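Local structure of citrate lyase, subunit 1 (Methanosaeta concilii, 6HXI) at residues G271-M276 and V335-G340; D288-L293 and R411-A416. The protein probably catalyses the ATP-driven cleavage of citrate with coenzyme A into oxaloacetate and acetyl-CoA. All coordinates share one frame; numbering follows the deposited sequence.

Interaction 1 of 2, residues G271-M276 and V335-G340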
loop_
_atom_site.group_PDB
_atom_site.type_symbol
_atom_site.label_atom_id
_atom_site.label_comp_id
_atom_site.label_asym_id
_atom_site.label_seq_id
_atom_site.Cartn_x
_atom_site.Cartn_y
_atom_site.Cartn_z
ATOM N N GLY C 271 17.236 -66.309 10.459
ATOM C CA GLY C 271 18.510 -65.946 11.075
ATOM C C GLY C 271 18.332 -65.040 12.279
ATOM O O GLY C 271 17.443 -64.180 12.280
ATOM N N ARG C 272 19.163 -65.227 13.319
ATOM C CA ARG C 272 19.080 -64.423 14.540
ATOM C C ARG C 272 20.009 -63.177 14.517
ATOM O O ARG C 272 19.892 -62.339 15.413
ATOM C CB ARG C 272 19.269 -65.273 15.822
ATOM C CG ARG C 272 20.628 -65.968 15.999
ATOM C CD ARG C 272 20.732 -66.744 17.316
ATOM N NE ARG C 272 20.532 -65.882 18.486
ATOM C CZ ARG C 272 21.495 -65.192 19.091
ATOM N NH1 ARG C 272 22.750 -65.275 18.666
ATOM N NH2 ARG C 272 21.211 -64.414 20.125
ATOM N N VAL C 273 20.885 -63.027 13.488
ATOM C CA VAL C 273 21.753 -61.839 13.389
ATOM C C VAL C 273 21.269 -60.877 12.284
ATOM O O VAL C 273 21.353 -61.182 11.084
ATOM C CB VAL C 273 23.277 -62.115 13.272
ATOM C CG1 VAL C 273 24.085 -60.813 13.411
ATOM C CG2 VAL C 273 23.738 -63.151 14.280
ATOM N N TRP C 274 20.769 -59.722 12.696
ATOM C CA TRP C 274 20.332 -58.733 11.722
ATOM C C TRP C 274 21.258 -57.528 11.761
ATOM O O TRP C 274 21.860 -57.209 12.804
ATOM C CB TRP C 274 18.864 -58.347 11.913
ATOM C CG TRP C 274 17.909 -59.454 11.591
ATOM C CD1 TRP C 274 17.618 -60.540 12.365
ATOM C CD2 TRP C 274 17.109 -59.576 10.408
ATOM N NE1 TRP C 274 16.683 -61.330 11.739
ATOM C CE2 TRP C 274 16.346 -60.758 10.539
ATOM C CE3 TRP C 274 16.976 -58.813 9.237
ATOM C CZ2 TRP C 274 15.470 -61.195 9.544
ATOM C CZ3 TRP C 274 16.082 -59.231 8.265
ATOM C CH2 TRP C 274 15.348 -60.408 8.420
ATOM N N THR C 275 21.420 -56.895 10.606
ATOM C CA THR C 275 22.312 -55.762 10.509
ATOM C C THR C 275 21.687 -54.559 9.819
ATOM O O THR C 275 20.939 -54.693 8.838
ATOM C CB THR C 275 23.621 -56.159 9.797
ATOM O OG1 THR C 275 23.332 -56.689 8.495
ATOM C CG2 THR C 275 24.485 -57.119 10.618
ATOM N N MET C 276 22.035 -53.375 10.315
ATOM C CA MET C 276 21.648 -52.114 9.712
ATOM C C MET C 276 22.884 -51.242 9.758
ATOM O O MET C 276 23.052 -50.399 10.642
ATOM C CB MET C 276 20.425 -51.485 10.375
ATOM C CG MET C 276 19.949 -50.264 9.629
ATOM S SD MET C 276 18.281 -49.759 10.060
ATOM C CE MET C 276 18.397 -49.730 11.867
ATOM N N VAL C 335 19.649 -60.602 17.557
ATOM C CA VAL C 335 20.518 -59.431 17.714
ATOM C C VAL C 335 20.401 -58.450 16.525
ATOM O O VAL C 335 20.423 -58.881 15.367
ATOM C CB VAL C 335 21.979 -59.867 17.997
ATOM C CG1 VAL C 335 22.923 -58.685 17.957
ATOM C CG2 VAL C 335 22.097 -60.585 19.339
ATOM N N LEU C 336 20.248 -57.129 16.826
ATOM C CA LEU C 336 20.207 -56.031 15.845
ATOM C C LEU C 336 21.485 -55.183 15.957
ATOM O O LEU C 336 21.692 -54.514 16.969
ATOM C CB LEU C 336 18.942 -55.143 15.959
ATOM C CG LEU C 336 18.815 -53.935 14.965
ATOM C CD1 LEU C 336 18.955 -54.359 13.466
ATOM C CD2 LEU C 336 17.515 -53.171 15.183
ATOM N N LEU C 337 22.328 -55.223 14.901
ATOM C CA LEU C 337 23.589 -54.487 14.852
ATOM C C LEU C 337 23.476 -53.243 13.987
ATOM O O LEU C 337 23.473 -53.331 12.760
ATOM C CB LEU C 337 24.747 -55.397 14.391
ATOM C CG LEU C 337 24.978 -56.682 15.205
ATOM C CD1 LEU C 337 25.883 -57.629 14.462
ATOM C CD2 LEU C 337 25.576 -56.379 16.567
ATOM N N ILE C 338 23.349 -52.088 14.647
ATOM C CA ILE C 338 23.246 -50.762 14.023
ATOM C C ILE C 338 24.633 -50.149 14.038
ATOM O O ILE C 338 25.006 -49.411 14.956
ATOM C CB ILE C 338 22.163 -49.859 14.689
ATOM C CG1 ILE C 338 20.850 -50.666 14.984
ATOM C CG2 ILE C 338 21.916 -48.605 13.800
ATOM C CD1 ILE C 338 19.709 -49.927 15.638
ATOM N N GLY C 339 25.411 -50.505 13.032
ATOM C CA GLY C 339 26.793 -50.058 12.950
ATOM C C GLY C 339 27.108 -49.119 11.815
ATOM O O GLY C 339 26.209 -48.580 11.164
ATOM N N GLY C 340 28.399 -48.938 11.599
ATOM C CA GLY C 340 28.930 -48.100 10.543
ATOM C C GLY C 340 30.236 -47.451 10.934
ATOM O O GLY C 340 30.649 -47.502 12.099
#
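Leu337 O is gripped from the neighbouring strand by two groups. It takes the amide of Met276 in a bond of 2.8 Å (Met276 N to Leu337 O), nearly straight at 175°, and, more loosely, the C-H of Thr275 CA. Three further strong bonds keep the strands in register: Val335 N to Arg272 O, Trp274 N to Val335 O and Leu337 N to Trp274 O; a weak one, Gly339 N to Met276 O, follows. On one face, Leu337 CD1 rests 3.8 Å from Val273 CG1 and also reaches Thr275 CG2. Near the end of the pairing, Met276 and Ile338 run side by side, Met276 CE lying 4.0 Å from Ile338 CD1; a bend at chi3 (50°) turns the methyl to that neighbour. With an alanine in place of Ile338, a gap would probably open beside Met276 CE, leaving it less closely held. Arg272 NH2 lies 4.0 Å from Val335 CG2 and bonds to Asn332 O, while NE bonds to Gly333 O. The contact pairs edge strand 273-275 with strand 334-338 in the parallel sheet of the citrate-binding region. Helix 412-417 covers the Val335 and Leu337 face, helix 311-325 packs on Trp274 and Met276, and strand 371-376 continues the sheet beyond Leu336.

Interaction 2 of 2, residues D288-L293 and R411-A416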
loop_
_atom_site.group_PDB
_atom_site.type_symbol
_atom_site.label_atom_id
_atom_site.label_comp_id
_atom_site.label_asym_id
_atom_site.label_seq_id
_atom_site.Cartn_x
_atom_site.Cartn_y
_atom_site.Cartn_z
ATOM N N ASP C 288 32.051 -59.683 7.091
ATOM C CA ASP C 288 33.323 -60.410 7.171
ATOM C C ASP C 288 33.568 -60.887 8.599
ATOM O O ASP C 288 33.899 -62.056 8.793
ATOM C CB ASP C 288 34.517 -59.553 6.689
ATOM C CG ASP C 288 34.558 -59.213 5.191
ATOM O OD1 ASP C 288 33.660 -59.671 4.448
ATOM O OD2 ASP C 288 35.483 -58.467 4.769
ATOM N N THR C 289 33.366 -59.991 9.594
ATOM C CA THR C 289 33.561 -60.276 11.025
ATOM C C THR C 289 32.576 -61.330 11.525
ATOM O O THR C 289 32.994 -62.227 12.242
ATOM C CB THR C 289 33.539 -58.976 11.855
ATOM O OG1 THR C 289 34.379 -58.010 11.225
ATOM C CG2 THR C 289 34.008 -59.180 13.280
ATOM N N ILE C 290 31.284 -61.238 11.139
ATOM C CA ILE C 290 30.258 -62.223 11.540
ATOM C C ILE C 290 30.632 -63.625 11.008
ATOM O O ILE C 290 30.570 -64.575 11.775
ATOM C CB ILE C 290 28.807 -61.783 11.156
ATOM C CG1 ILE C 290 28.445 -60.402 11.758
ATOM C CG2 ILE C 290 27.776 -62.845 11.579
ATOM C CD1 ILE C 290 27.303 -59.622 11.019
ATOM N N CYS C 291 31.059 -63.731 9.719
ATOM C CA CYS C 291 31.529 -64.974 9.081
ATOM C C CYS C 291 32.804 -65.476 9.738
ATOM O O CYS C 291 32.966 -66.692 9.909
ATOM C CB CYS C 291 31.735 -64.781 7.586
ATOM S SG CYS C 291 30.216 -64.443 6.665
ATOM N N ASP C 292 33.723 -64.544 10.089
ATOM C CA ASP C 292 34.987 -64.862 10.767
ATOM C C ASP C 292 34.766 -65.452 12.153
ATOM O O ASP C 292 35.599 -66.237 12.589
ATOM C CB ASP C 292 35.955 -63.664 10.823
ATOM C CG ASP C 292 36.855 -63.527 9.604
ATOM O OD1 ASP C 292 37.603 -64.498 9.295
ATOM O OD2 ASP C 292 36.862 -62.431 8.996
ATOM N N LEU C 293 33.634 -65.123 12.814
ATOM C CA LEU C 293 33.282 -65.674 14.116
ATOM C C LEU C 293 32.450 -66.972 14.000
ATOM O O LEU C 293 32.105 -67.573 15.018
ATOM C CB LEU C 293 32.605 -64.630 15.012
ATOM C CG LEU C 293 33.526 -63.541 15.572
ATOM C CD1 LEU C 293 32.747 -62.305 15.942
ATOM C CD2 LEU C 293 34.332 -64.032 16.760
ATOM N N ARG C 411 33.751 -53.858 16.938
ATOM C CA ARG C 411 33.780 -54.400 18.295
ATOM C C ARG C 411 32.396 -54.840 18.812
ATOM O O ARG C 411 32.329 -55.700 19.693
ATOM C CB ARG C 411 34.462 -53.428 19.269
ATOM C CG ARG C 411 35.276 -54.118 20.366
ATOM C CD ARG C 411 35.686 -53.153 21.470
ATOM N NE ARG C 411 36.698 -52.179 21.035
ATOM C CZ ARG C 411 37.003 -51.061 21.692
ATOM N NH1 ARG C 411 36.373 -50.752 22.820
ATOM N NH2 ARG C 411 37.936 -50.242 21.224
ATOM N N ILE C 412 31.296 -54.278 18.248
ATOM C CA ILE C 412 29.926 -54.643 18.651
ATOM C C ILE C 412 29.535 -56.051 18.155
ATOM O O ILE C 412 28.583 -56.632 18.676
ATOM C CB ILE C 412 28.849 -53.577 18.304
ATOM C CG1 ILE C 412 28.821 -53.223 16.785
ATOM C CG2 ILE C 412 29.006 -52.331 19.190
ATOM C CD1 ILE C 412 27.425 -52.904 16.247
ATOM N N VAL C 413 30.275 -56.596 17.164
ATOM C CA VAL C 413 30.029 -57.937 16.624
ATOM C C VAL C 413 30.399 -59.015 17.672
ATOM O O VAL C 413 29.485 -59.739 18.076
ATOM C CB VAL C 413 30.659 -58.180 15.224
ATOM C CG1 VAL C 413 30.495 -59.632 14.778
ATOM C CG2 VAL C 413 30.056 -57.237 14.194
ATOM N N PRO C 414 31.663 -59.123 18.179
ATOM C CA PRO C 414 31.953 -60.145 19.207
ATOM C C PRO C 414 31.197 -59.914 20.517
ATOM O O PRO C 414 30.799 -60.879 21.158
ATOM C CB PRO C 414 33.466 -60.031 19.409
ATOM C CG PRO C 414 33.969 -59.327 18.193
ATOM C CD PRO C 414 32.886 -58.369 17.849
ATOM N N LEU C 415 30.951 -58.638 20.874
ATOM C CA LEU C 415 30.199 -58.202 22.064
ATOM C C LEU C 415 28.753 -58.759 22.066
ATOM O O LEU C 415 28.190 -59.029 23.134
ATOM C CB LEU C 415 30.173 -56.649 22.099
ATOM C CG LEU C 415 30.724 -55.926 23.358
ATOM C CD1 LEU C 415 32.198 -56.276 23.651
ATOM C CD2 LEU C 415 30.595 -54.414 23.203
ATOM N N ALA C 416 28.182 -58.945 20.866
ATOM C CA ALA C 416 26.826 -59.451 20.661
ATOM C C ALA C 416 26.745 -60.965 20.391
ATOM O O ALA C 416 25.759 -61.596 20.781
ATOM C CB ALA C 416 26.174 -58.695 19.517
#
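Two helices that pack on one face of the parallel sheet in the citrate-binding region meet here, Val413 of helix 412-417 facing Thr289 and Ile290 of helix 280-292 and Leu293, which follows Asp292. One methyl does most of the work. With chi1 at 174°, Val413 CG1 lies anti to the backbone N, which sets it 3.7 Å from Ile290 CG1, and the two side chains cross at about a right angle. The same methyl is 3.7 Å from Leu293 CD1 and 3.8 Å from Thr289 CG2, so three side chains of segment 288-293 touch it. Leu293 CD1 also reaches the proline ring next door, 3.9 Å from Pro414 CG, again roughly at right angles. No hydrogen bond joins the two segments. In the layered alpha/beta fold, the inner side of helix 412-417 lies on the sheet, where Ile412 and Ala416 touch Leu337, while Val413 projects toward the neighbouring helix. The hydroxyl of Thr289 is taken up elsewhere: Thr289 OG1 bonds to Ile285 O and to Thr410 OG1, leaving the methyl CG2 for Val413. Helix 280-292 also borders the subunit interface, where both carboxylate oxygens of Asp288 accept backbone amides from Gly261 and Cys263 of the neighbouring chain, succinyl-CoA ligase (ADP-forming) subunit alpha.

How the interactions relate
The centres of the two interactions lie about 10 Å apart, within the citrate-binding region. Their segments alternate along the chain: strand 273-275, helix 280-292, strand 334-338, then helix 412-417. Interaction 1 joins two neighbouring strands of the parallel sheet, and interaction 2 joins two helices layered over one face of it. The layers touch directly, with Val335 CG1 3.6 Å from Ala416 CB and Thr275 CG2 3.8 Å from Ile290 CD1. Each strand of interaction 1 therefore meets a helix of interaction 2, and the last helix of the chain is brought back against the first strand pair of this sheet. The helix layer thus packs over the sheet in the region that holds the bound citrate, which lies about 9 Å from Gly339.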